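PDB 1ZPU: iron transport multicopper oxidase FET3, which oxidises ferrous to ferric iron with the reduction of dioxygen to water, using four copper ions, for high-affinity iron uptake in yeast. Local coordinates for residues T37-D42 and I121-S126. Numbering follows the deposited sequence.
Sequences TVNKGD and IIKDDS
Val-38 is gripped by Ile-121 and Lys-123 through two backbone hydrogen bonds. Its N donates to Ile-121 O (2.9 Å), and its O accepts from Lys-123 N (3.0 Å). A longer bond, Lys-40 N to Lys-123 O (3.3 Å), continues the parallel pairing just past the end of strand 36-39. Asn-39 N turns the other way and is satisfied by Asp-42 OD2, which it meets from above the carboxylate plane. Asp-42 N in turn donates to Asn-39 O, closing a type II turn with Gly-41 at positive phi. Asp-42 OD2 also bonds His-3 NE2, and OD1 takes the N of Glu-1, so both carboxylate oxygens are satisfied. On one face, Val-38 CG2 packs against Ile-122 CG1 (3.9 Å). On the other, Lys-123 bends at chi2 (102°) and chi3 (68°). This carries its chain across the methyl of Thr-37 and brings NZ to the side-chain amide of Asn-39. With an alanine here instead of Asn-39, the Lys-123 ammonium would probably lose this polar neighbour and be freer to turn. Strand 36-39 is the edge of its sheet, running parallel to 117-123. The arrangement belongs to the first plastocyanin-like (cupredoxin) domain of a multicopper oxidase.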
loop_
_atom_site.group_PDB
_atom_site.type_symbol
_atom_site.label_atom_id
_atom_site.label_comp_id
_atom_site.label_asym_id
_atom_site.label_seq_id
_atom_site.Cartn_x
_atom_site.Cartn_y
_atom_site.Cartn_z
ATOM N N THR A 37 12.619 -10.927 8.571
ATOM C CA THR A 37 11.839 -11.534 9.640
ATOM C C THR A 37 12.451 -11.133 10.978
ATOM O O THR A 37 13.624 -11.413 11.242
ATOM C CB THR A 37 11.753 -13.067 9.468
ATOM O OG1 THR A 37 11.227 -13.368 8.170
ATOM C CG2 THR A 37 10.840 -13.686 10.503
ATOM N N VAL A 38 11.664 -10.446 11.803
ATOM C CA VAL A 38 12.135 -10.015 13.123
ATOM C C VAL A 38 11.141 -10.407 14.222
ATOM O O VAL A 38 10.028 -10.869 13.925
ATOM C CB VAL A 38 12.433 -8.491 13.175
ATOM C CG1 VAL A 38 13.420 -8.105 12.094
ATOM C CG2 VAL A 38 11.156 -7.683 13.032
ATOM N N ASN A 39 11.552 -10.230 15.477
ATOM C CA ASN A 39 10.684 -10.444 16.619
ATOM C C ASN A 39 10.119 -9.135 17.154
ATOM O O ASN A 39 10.741 -8.080 17.013
ATOM C CB ASN A 39 11.454 -11.144 17.730
ATOM C CG ASN A 39 11.451 -12.649 17.580
ATOM O OD1 ASN A 39 10.423 -13.306 17.768
ATOM N ND2 ASN A 39 12.608 -13.209 17.254
ATOM N N LYS A 40 8.944 -9.209 17.775
ATOM C CA LYS A 40 8.333 -8.061 18.428
ATOM C C LYS A 40 9.391 -7.297 19.220
ATOM O O LYS A 40 10.137 -7.878 20.014
ATOM C CB LYS A 40 7.202 -8.531 19.353
ATOM C CG LYS A 40 6.376 -7.419 20.019
ATOM C CD LYS A 40 5.452 -6.723 19.006
ATOM C CE LYS A 40 4.337 -5.904 19.684
ATOM N NZ LYS A 40 3.560 -6.642 20.742
ATOM N N GLY A 41 9.469 -5.993 18.981
ATOM C CA GLY A 41 10.378 -5.132 19.726
ATOM C C GLY A 41 11.832 -5.135 19.279
ATOM O O GLY A 41 12.669 -4.522 19.931
ATOM N N ASP A 42 12.146 -5.819 18.180
ATOM C CA ASP A 42 13.496 -5.759 17.609
ATOM C C ASP A 42 13.787 -4.417 16.928
ATOM O O ASP A 42 12.867 -3.673 16.567
ATOM C CB ASP A 42 13.740 -6.919 16.636
ATOM C CG ASP A 42 14.067 -8.227 17.345
ATOM O OD1 ASP A 42 14.184 -8.228 18.589
ATOM O OD2 ASP A 42 14.221 -9.260 16.653
ATOM N N ILE A 121 8.167 -9.630 7.982
ATOM C CA ILE A 121 7.387 -10.432 8.918
ATOM C C ILE A 121 7.823 -10.202 10.343
ATOM O O ILE A 121 9.023 -10.301 10.661
ATOM C CB ILE A 121 7.453 -11.953 8.580
ATOM C CG1 ILE A 121 6.350 -12.319 7.610
ATOM C CG2 ILE A 121 7.256 -12.805 9.806
ATOM C CD1 ILE A 121 6.720 -12.106 6.187
ATOM N N ILE A 122 6.853 -9.900 11.202
ATOM C CA ILE A 122 7.112 -9.800 12.638
ATOM C C ILE A 122 6.377 -10.915 13.372
ATOM O O ILE A 122 5.150 -11.015 13.283
ATOM C CB ILE A 122 6.684 -8.425 13.202
ATOM C CG1 ILE A 122 7.307 -7.293 12.387
ATOM C CG2 ILE A 122 7.073 -8.308 14.668
ATOM C CD1 ILE A 122 6.612 -5.972 12.563
ATOM N N LYS A 123 7.119 -11.755 14.088
ATOM C CA LYS A 123 6.487 -12.832 14.858
ATOM C C LYS A 123 6.114 -12.387 16.259
ATOM O O LYS A 123 6.798 -11.535 16.853
ATOM C CB LYS A 123 7.379 -14.068 14.982
ATOM C CG LYS A 123 7.911 -14.623 13.677
ATOM C CD LYS A 123 9.363 -14.203 13.480
ATOM C CE LYS A 123 10.306 -14.877 14.489
ATOM N NZ LYS A 123 11.615 -14.154 14.560
ATOM N N ASP A 124 5.045 -12.978 16.795
ATOM C CA ASP A 124 4.757 -12.845 18.234
ATOM C C ASP A 124 4.449 -14.178 18.889
ATOM O O ASP A 124 3.830 -15.070 18.290
ATOM C CB ASP A 124 3.651 -11.813 18.543
ATOM C CG ASP A 124 2.225 -12.386 18.411
ATOM O OD1 ASP A 124 1.863 -12.923 17.326
ATOM O OD2 ASP A 124 1.474 -12.278 19.415
ATOM N N ASP A 125 4.882 -14.294 20.134
ATOM C CA ASP A 125 4.681 -15.504 20.915
ATOM C C ASP A 125 3.214 -15.806 21.250
ATOM O O ASP A 125 2.875 -16.937 21.612
ATOM C CB ASP A 125 5.538 -15.444 22.189
ATOM C CG ASP A 125 6.969 -15.952 21.957
ATOM O OD1 ASP A 125 7.563 -15.646 20.883
ATOM O OD2 ASP A 125 7.488 -16.672 22.851
ATOM N N SER A 126 2.351 -14.802 21.123
ATOM C CA SER A 126 0.951 -14.946 21.516
ATOM C C SER A 126 -0.011 -14.989 20.319
ATOM O O SER A 126 -1.126 -14.460 20.389
ATOM C CB SER A 126 0.566 -13.814 22.477
ATOM O OG SER A 126 0.815 -12.550 21.879
#